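Local coordinates for cellulosome anchoring protein cohesin region (Clostridium thermocellum, PDB 4DH2) that binds a type I dockerin through this cohesin domain and so probably helps to anchor cellulosome components, at residues A[53-57]-A[58-62]; A[81-84]-A[85-88]; A[140-143]-A[144-148]. All coordinates share one frame; numbering follows the deposited sequence.

Contact 1: residues A[53-57]-A[58-62]; sequences LYYDS and KAIEV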
loop_
_atom_site.group_PDB
_atom_site.type_symbol
_atom_site.label_atom_id
_atom_site.label_comp_id
_atom_site.label_asym_id
_atom_site.label_seq_id
_atom_site.Cartn_x
_atom_site.Cartn_y
_atom_site.Cartn_z
ATOM N N LEU A 53 -0.445 6.893 0.268
ATOM C CA LEU A 53 -0.560 8.177 0.963
ATOM C C LEU A 53 0.160 9.235 0.168
ATOM O O LEU A 53 1.141 8.941 -0.528
ATOM C CB LEU A 53 0.146 8.088 2.321
ATOM C CG LEU A 53 -0.370 7.144 3.383
ATOM C CD1 LEU A 53 0.501 7.312 4.624
ATOM C CD2 LEU A 53 -1.805 7.426 3.702
ATOM N N TYR A 54 -0.284 10.485 0.301
ATOM C CA TYR A 54 0.418 11.587 -0.317
ATOM C C TYR A 54 0.814 12.572 0.760
ATOM O O TYR A 54 0.108 12.711 1.761
ATOM C CB TYR A 54 -0.483 12.316 -1.271
ATOM C CG TYR A 54 -0.869 11.487 -2.448
ATOM C CD1 TYR A 54 -0.044 11.409 -3.551
ATOM C CD2 TYR A 54 -2.041 10.748 -2.430
ATOM C CE1 TYR A 54 -0.394 10.650 -4.645
ATOM C CE2 TYR A 54 -2.406 9.995 -3.525
ATOM C CZ TYR A 54 -1.568 9.950 -4.621
ATOM O OH TYR A 54 -1.918 9.192 -5.719
ATOM N N TYR A 55 1.935 13.231 0.522
ATOM C CA TYR A 55 2.435 14.309 1.377
ATOM C C TYR A 55 2.848 15.499 0.531
ATOM O O TYR A 55 3.034 15.386 -0.685
ATOM C CB TYR A 55 3.623 13.805 2.204
ATOM C CG TYR A 55 4.805 13.299 1.385
ATOM C CD1 TYR A 55 5.867 14.127 1.103
ATOM C CD2 TYR A 55 4.851 11.985 0.890
ATOM C CE1 TYR A 55 6.938 13.695 0.361
ATOM C CE2 TYR A 55 5.940 11.540 0.127
ATOM C CZ TYR A 55 6.974 12.409 -0.142
ATOM O OH TYR A 55 8.079 12.018 -0.882
ATOM N N ASP A 56 2.969 16.661 1.172
ATOM C CA ASP A 56 3.389 17.863 0.478
ATOM C C ASP A 56 4.898 17.958 0.576
ATOM O O ASP A 56 5.460 18.180 1.656
ATOM C CB ASP A 56 2.729 19.088 1.099
ATOM C CG ASP A 56 3.155 20.374 0.422
ATOM O OD1 ASP A 56 3.918 20.290 -0.570
ATOM O OD2 ASP A 56 2.756 21.462 0.894
ATOM N N SER A 57 5.564 17.750 -0.550
ATOM C CA SER A 57 7.013 17.715 -0.568
ATOM C C SER A 57 7.593 19.094 -0.285
ATOM O O SER A 57 8.795 19.219 -0.024
ATOM C CB SER A 57 7.535 17.176 -1.907
ATOM O OG SER A 57 7.258 18.090 -2.953
ATOM N N LYS A 58 6.766 20.126 -0.291
ATOM C CA LYS A 58 7.307 21.448 0.040
ATOM C C LYS A 58 7.559 21.563 1.537
ATOM O O LYS A 58 8.410 22.344 1.978
ATOM C CB LYS A 58 6.399 22.567 -0.449
ATOM C CG LYS A 58 6.568 22.855 -1.930
ATOM C CD LYS A 58 5.542 23.863 -2.417
ATOM C CE LYS A 58 5.442 23.863 -3.932
ATOM N NZ LYS A 58 6.777 23.982 -4.584
ATOM N N ALA A 59 6.841 20.767 2.316
ATOM C CA ALA A 59 6.948 20.816 3.763
ATOM C C ALA A 59 7.574 19.569 4.350
ATOM O O ALA A 59 8.161 19.622 5.426
ATOM C CB ALA A 59 5.589 21.032 4.370
ATOM N N ILE A 60 7.437 18.438 3.662
ATOM C CA ILE A 60 7.827 17.174 4.233
ATOM C C ILE A 60 8.750 16.396 3.326
ATOM O O ILE A 60 8.535 16.306 2.117
ATOM C CB ILE A 60 6.585 16.311 4.475
ATOM C CG1 ILE A 60 5.760 16.893 5.619
ATOM C CG2 ILE A 60 6.988 14.879 4.801
ATOM C CD1 ILE A 60 4.628 15.963 6.067
ATOM N N GLU A 61 9.783 15.840 3.939
ATOM C CA GLU A 61 10.680 14.890 3.307
ATOM C C GLU A 61 10.581 13.531 4.005
ATOM O O GLU A 61 10.789 13.415 5.218
ATOM C CB GLU A 61 12.121 15.422 3.389
ATOM C CG GLU A 61 13.131 14.531 2.718
ATOM C CD GLU A 61 14.550 15.063 2.805
ATOM O OE1 GLU A 61 14.768 16.117 3.451
ATOM O OE2 GLU A 61 15.442 14.420 2.213
ATOM N N VAL A 62 10.264 12.483 3.248
ATOM C CA VAL A 62 10.176 11.173 3.859
ATOM C C VAL A 62 11.537 10.529 3.795
ATOM O O VAL A 62 12.120 10.362 2.719
ATOM C CB VAL A 62 9.109 10.280 3.177
ATOM C CG1 VAL A 62 9.031 8.916 3.893
ATOM C CG2 VAL A 62 7.770 10.986 3.195
HETATM O O HOH W 1 10.250 12.756 0.369
#
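Lys58 opens the second half of this tight chain reversal by giving its backbone N to the carboxylate of Asp56. The bond from Lys58 N to Asp56 OD1 is 2.9 Å. It is fairly straight, and the N-H comes from above the carboxylate plane. CG of Asp56 lies anti to its own backbone N (chi1 179°), which swings OD1 forward over the turn. OD1 also rests against Lys58 CB, while the lysine chain beyond CG extends clear of Asp56. Ala59 follows with a bond of 3.0 Å from its N to Asp56 O. Ile60 N reaches the same Asp56 O at 2.8 Å, close to the direction of the carbonyl bond, so one oxygen is gripped by two N-H groups. Ile60 O then draws a CA-H...O contact from Ser57 CA, at 3.4 Å. Ile60 CG2 meets the Tyr55 ring at CD1, 3.9 Å away. Val62 completes the run. Its CG2 sits over one face of the Tyr55 ring, 3.7 Å from the centroid, in a CH-pi contact. A water joins Tyr55 OH (2.6 Å) to Val62 N and ties the far end of the ring to the strand. Together the carboxylate and carbonyl bonds of Asp56 form an Asx motif, here in the connection between the two sheets of the cohesin jelly-roll sandwich.

Contact 2: residues A[81-84]-A[85-88]; sequences NIVY and KDSE. With SO4 (sulfate ion), chain F.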
loop_
_atom_site.group_PDB
_atom_site.type_symbol
_atom_site.label_atom_id
_atom_site.label_comp_id
_atom_site.label_asym_id
_atom_site.label_seq_id
_atom_site.Cartn_x
_atom_site.Cartn_y
_atom_site.Cartn_z
ATOM N N ASN A 81 7.137 1.663 -1.354
ATOM C CA ASN A 81 7.875 2.409 -2.338
ATOM C C ASN A 81 7.471 3.878 -2.272
ATOM O O ASN A 81 6.279 4.212 -2.220
ATOM C CB ASN A 81 7.550 1.913 -3.736
ATOM C CG ASN A 81 8.302 2.695 -4.782
ATOM O OD1 ASN A 81 9.533 2.748 -4.744
ATOM N ND2 ASN A 81 7.588 3.302 -5.693
ATOM N N ILE A 82 8.453 4.761 -2.290
ATOM C CA ILE A 82 8.159 6.188 -2.365
ATOM C C ILE A 82 8.301 6.626 -3.808
ATOM O O ILE A 82 9.384 6.500 -4.396
ATOM C CB ILE A 82 9.102 6.982 -1.477
ATOM C CG1 ILE A 82 8.961 6.491 -0.044
ATOM C CG2 ILE A 82 8.797 8.493 -1.573
ATOM C CD1 ILE A 82 10.011 7.019 0.878
ATOM N N VAL A 83 7.194 7.104 -4.373
ATOM C CA VAL A 83 7.192 7.681 -5.698
ATOM C C VAL A 83 7.508 9.164 -5.534
ATOM O O VAL A 83 6.613 9.983 -5.386
ATOM C CB VAL A 83 5.852 7.496 -6.415
ATOM C CG1 VAL A 83 5.957 7.947 -7.846
ATOM C CG2 VAL A 83 5.411 6.016 -6.361
ATOM N N TYR A 84 8.796 9.486 -5.557
ATOM C CA TYR A 84 9.255 10.843 -5.277
ATOM C C TYR A 84 8.609 11.889 -6.182
ATOM O O TYR A 84 8.210 12.960 -5.709
ATOM C CB TYR A 84 10.777 10.892 -5.354
ATOM C CG TYR A 84 11.407 10.148 -4.222
ATOM C CD1 TYR A 84 11.471 10.712 -2.954
ATOM C CD2 TYR A 84 11.908 8.861 -4.398
ATOM C CE1 TYR A 84 12.035 10.022 -1.895
ATOM C CE2 TYR A 84 12.472 8.162 -3.347
ATOM C CZ TYR A 84 12.534 8.753 -2.092
ATOM O OH TYR A 84 13.104 8.087 -1.028
ATOM N N LYS A 85 8.452 11.571 -7.465
ATOM C CA LYS A 85 7.862 12.530 -8.398
ATOM C C LYS A 85 6.433 12.917 -8.037
ATOM O O LYS A 85 5.963 14.012 -8.379
ATOM C CB LYS A 85 7.923 11.993 -9.826
ATOM C CG LYS A 85 7.171 12.859 -10.829
ATOM C CD LYS A 85 7.460 12.473 -12.281
ATOM C CE LYS A 85 7.045 13.593 -13.236
ATOM N NZ LYS A 85 7.056 13.153 -14.660
ATOM N N ASP A 86 5.730 12.016 -7.355
ATOM C CA ASP A 86 4.334 12.226 -7.041
ATOM C C ASP A 86 4.139 12.491 -5.552
ATOM O O ASP A 86 3.000 12.655 -5.110
ATOM C CB ASP A 86 3.504 10.985 -7.429
ATOM C CG ASP A 86 3.498 10.719 -8.932
ATOM O OD1 ASP A 86 3.893 11.620 -9.718
ATOM O OD2 ASP A 86 3.080 9.606 -9.319
ATOM N N SER A 87 5.229 12.478 -4.788
ATOM C CA SER A 87 5.132 12.622 -3.337
ATOM C C SER A 87 4.130 11.637 -2.793
ATOM O O SER A 87 3.219 12.005 -2.055
ATOM C CB SER A 87 4.700 14.041 -2.969
ATOM O OG SER A 87 5.618 14.964 -3.524
ATOM N N GLU A 88 4.323 10.378 -3.168
ATOM C CA GLU A 88 3.404 9.317 -2.822
ATOM C C GLU A 88 4.164 8.191 -2.124
ATOM O O GLU A 88 5.263 7.811 -2.539
ATOM C CB GLU A 88 2.734 8.778 -4.100
ATOM C CG GLU A 88 1.616 7.768 -3.820
ATOM C CD GLU A 88 1.158 6.968 -5.053
ATOM O OE1 GLU A 88 1.957 6.764 -5.996
ATOM O OE2 GLU A 88 -0.001 6.502 -5.048
HETATM S S SO4 F . 10.449 8.294 -8.557
HETATM O O1 SO4 F . 11.413 9.392 -8.480
HETATM O O2 SO4 F . 10.744 7.442 -9.705
HETATM O O3 SO4 F . 10.563 7.474 -7.345
HETATM O O4 SO4 F . 9.123 8.865 -8.748
HETATM O O HOH W 2 8.641 13.811 -2.962
#
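Val83 and Glu88 form an antiparallel hydrogen-bonded pair at the base of a short loop. Among the backbone bonds, Val83 N gives to Glu88 O at 2.8 Å, and Glu88 N returns to Val83 O at 3.2 Å. Asp86 N also reaches Val83 O, at 3.0 Å, from the opposite face of the carbonyl plane. Ser87 N bonds to Tyr84 O. Ser87 and Glu88 both face Val83, which makes a G1 beta bulge. Ser87 takes the left-handed backbone conformation (phi 51°) usual at its first position. Side-chain packing centres on Val83. Its CG1, anti to the backbone N (chi1 -172°), lies 3.6 Å from Asp86 OD2. Its CG2 lies 3.6 Å from Glu88 OE1, and all three side chains point the same way. Anion and water contacts follow. A sulfate, probably from the crystallisation liquor, takes a nearly straight bond from Lys85 N to its O4 (3.1 Å). It takes a weak one from Tyr84 N to its O3, which also lies at the edge of the Tyr84 ring. A water donates to Tyr84 O and pairs with Ser87 OG. The Glu88 carboxylate has two partners: OE2 bonds Ser52 OG, and OE1 bonds His66 of the dockerin chain. The loop closes the beta hairpin of strand 78-83, outermost within this chain, and strand 88-94, while Ile82 packs on Val62 and Val65 of strand 60-67.

Contact 3: residues A[140-143]-A[144-148]; sequences NFCD and FDLKP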
loop_
_atom_site.group_PDB
_atom_site.type_symbol
_atom_site.label_atom_id
_atom_site.label_comp_id
_atom_site.label_asym_id
_atom_site.label_seq_id
_atom_site.Cartn_x
_atom_site.Cartn_y
_atom_site.Cartn_z
ATOM N N ASN A 140 -6.905 -0.814 -1.129
ATOM C CA ASN A 140 -7.513 -2.097 -1.437
ATOM C C ASN A 140 -7.085 -3.106 -0.368
ATOM O O ASN A 140 -5.885 -3.243 -0.110
ATOM C CB ASN A 140 -7.017 -2.620 -2.776
ATOM C CG ASN A 140 -7.637 -1.920 -3.947
ATOM O OD1 ASN A 140 -8.868 -1.818 -4.052
ATOM N ND2 ASN A 140 -6.793 -1.448 -4.862
ATOM N N PHE A 141 -8.054 -3.779 0.257
ATOM C CA PHE A 141 -7.768 -4.793 1.279
ATOM C C PHE A 141 -8.596 -6.028 0.964
ATOM O O PHE A 141 -9.717 -5.915 0.482
ATOM C CB PHE A 141 -8.218 -4.338 2.668
ATOM C CG PHE A 141 -7.419 -3.219 3.272
ATOM C CD1 PHE A 141 -6.705 -3.409 4.437
ATOM C CD2 PHE A 141 -7.432 -1.963 2.707
ATOM C CE1 PHE A 141 -5.988 -2.401 4.995
ATOM C CE2 PHE A 141 -6.729 -0.932 3.292
ATOM C CZ PHE A 141 -6.003 -1.148 4.415
ATOM N N CYS A 142 -8.091 -7.208 1.291
ATOM C CA CYS A 142 -8.903 -8.405 1.168
ATOM C C CYS A 142 -8.568 -9.434 2.240
ATOM O O CYS A 142 -7.514 -9.356 2.914
ATOM C CB CYS A 142 -8.797 -9.033 -0.214
ATOM S SG CYS A 142 -7.182 -9.879 -0.565
ATOM N N ASP A 143 -9.481 -10.398 2.399
ATOM C CA ASP A 143 -9.271 -11.491 3.325
ATOM C C ASP A 143 -8.680 -12.698 2.614
ATOM O O ASP A 143 -8.354 -12.627 1.426
ATOM C CB ASP A 143 -10.527 -11.851 4.127
ATOM C CG ASP A 143 -11.595 -12.534 3.336
ATOM O OD1 ASP A 143 -11.383 -12.950 2.178
ATOM O OD2 ASP A 143 -12.691 -12.704 3.950
ATOM N N PHE A 144 -8.518 -13.772 3.370
ATOM C CA PHE A 144 -7.896 -14.987 2.831
ATOM C C PHE A 144 -8.630 -15.512 1.602
ATOM O O PHE A 144 -8.008 -16.013 0.643
ATOM C CB PHE A 144 -7.846 -16.081 3.877
ATOM C CG PHE A 144 -7.215 -17.326 3.357
ATOM C CD1 PHE A 144 -5.849 -17.435 3.325
ATOM C CD2 PHE A 144 -7.991 -18.366 2.882
ATOM C CE1 PHE A 144 -5.250 -18.590 2.837
ATOM C CE2 PHE A 144 -7.405 -19.504 2.397
ATOM C CZ PHE A 144 -6.032 -19.610 2.375
ATOM N N ASP A 145 -9.958 -15.360 1.594
ATOM C CA ASP A 145 -10.765 -15.788 0.469
ATOM C C ASP A 145 -10.920 -14.769 -0.640
ATOM O O ASP A 145 -11.718 -14.970 -1.561
ATOM C CB ASP A 145 -12.153 -16.222 0.961
ATOM C CG ASP A 145 -12.077 -17.384 1.926
ATOM O OD1 ASP A 145 -11.440 -18.417 1.569
ATOM O OD2 ASP A 145 -12.605 -17.264 3.056
ATOM N N LEU A 146 -10.117 -13.709 -0.569
ATOM C CA LEU A 146 -10.098 -12.616 -1.546
ATOM C C LEU A 146 -11.369 -11.780 -1.515
ATOM O O LEU A 146 -11.646 -11.011 -2.455
ATOM C CB LEU A 146 -9.860 -13.113 -2.973
ATOM C CG LEU A 146 -8.697 -14.114 -3.104
ATOM C CD1 LEU A 146 -8.502 -14.531 -4.553
ATOM C CD2 LEU A 146 -7.449 -13.521 -2.542
ATOM N N LYS A 147 -12.119 -11.915 -0.432
ATOM C CA LYS A 147 -13.290 -11.061 -0.236
ATOM C C LYS A 147 -12.802 -9.682 0.181
ATOM O O LYS A 147 -11.855 -9.552 0.962
ATOM C CB LYS A 147 -14.208 -11.615 0.845
ATOM C CG LYS A 147 -14.892 -12.927 0.468
ATOM C CD LYS A 147 -15.748 -13.430 1.632
ATOM C CE LYS A 147 -17.036 -12.612 1.811
ATOM N NZ LYS A 147 -17.898 -13.185 2.891
ATOM N N PRO A 148 -13.463 -8.642 -0.328
ATOM C CA PRO A 148 -12.994 -7.302 0.008
ATOM C C PRO A 148 -13.264 -6.963 1.455
ATOM O O PRO A 148 -14.252 -7.406 2.055
ATOM C CB PRO A 148 -13.805 -6.385 -0.935
ATOM C CG PRO A 148 -14.952 -7.194 -1.389
ATOM C CD PRO A 148 -14.497 -8.634 -1.374
HETATM O O HOH W 3 -14.013 -15.079 3.972
#
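Asp143 carries most of this turn and meets Lys147 with both its backbone and its carboxylate. Asp143 N gives to Lys147 O at 2.9 Å, and Lys147 N returns to Asp143 OD1 at 2.9 Å from above the carboxylate plane. Asp145 N adds a weak, bent bond to the same OD1. CG of Asp143 stands between its backbone N and carbonyl carbon (chi1 72°), which folds the carboxylate back over the loop. OD2 has its polar partners elsewhere: it bonds His44 NE2 and accepts from a water that also donates to Asp145 OD2. The water bridges two carboxylates of like charge and probably eases their repulsion. Lys147 lays CB against Asp143 OD1 (3.4 Å), and the two side chains cross at a slant. The lysine NZ runs on to Asp14, in a salt bridge, and to Tyr15 OH. Phe144 follows Asp143 at the head of the turn, which Leu146 N closes on Asp143 O at 2.9 Å. The Phe144 side chain leads outward to Arg26 of the dockerin chain in a cation-pi contact, and Phe144 O bonds the same arginine. Behind the turn, Cys142 SG touches Leu146 CD2 at 4.2 Å, and both residues pack on the dockerin. The type I turn Asp143-Leu146, at most Asx-like, ends on left-handed Leu146 and caps the beta hairpin of strands 129-142 and 149-161 at the dockerin-binding face.

Overall arrangement
All three contacts are local turns at strand ends of one cohesin domain. Contacts 1 and 2 are neighbours, with centres 9 Å apart. Tyr55 N and Ser87 O are 3.1 Å apart, a probable hydrogen bond, and Ser57 CB packs on Ser87 OG. Contact 3 lies on the opposite side of the chain's centre from contact 1, about 30 Å away centre to centre; its centre is about 26 Å from that of contact 2. Strands 48-54 and 129-142, which lead into contacts 1 and 3, are adjacent in the sheet. Contacts 2 and 3 both reach the dockerin, through different dockerin residues, whereas the residues of contact 1 touch no other chain of the assembly.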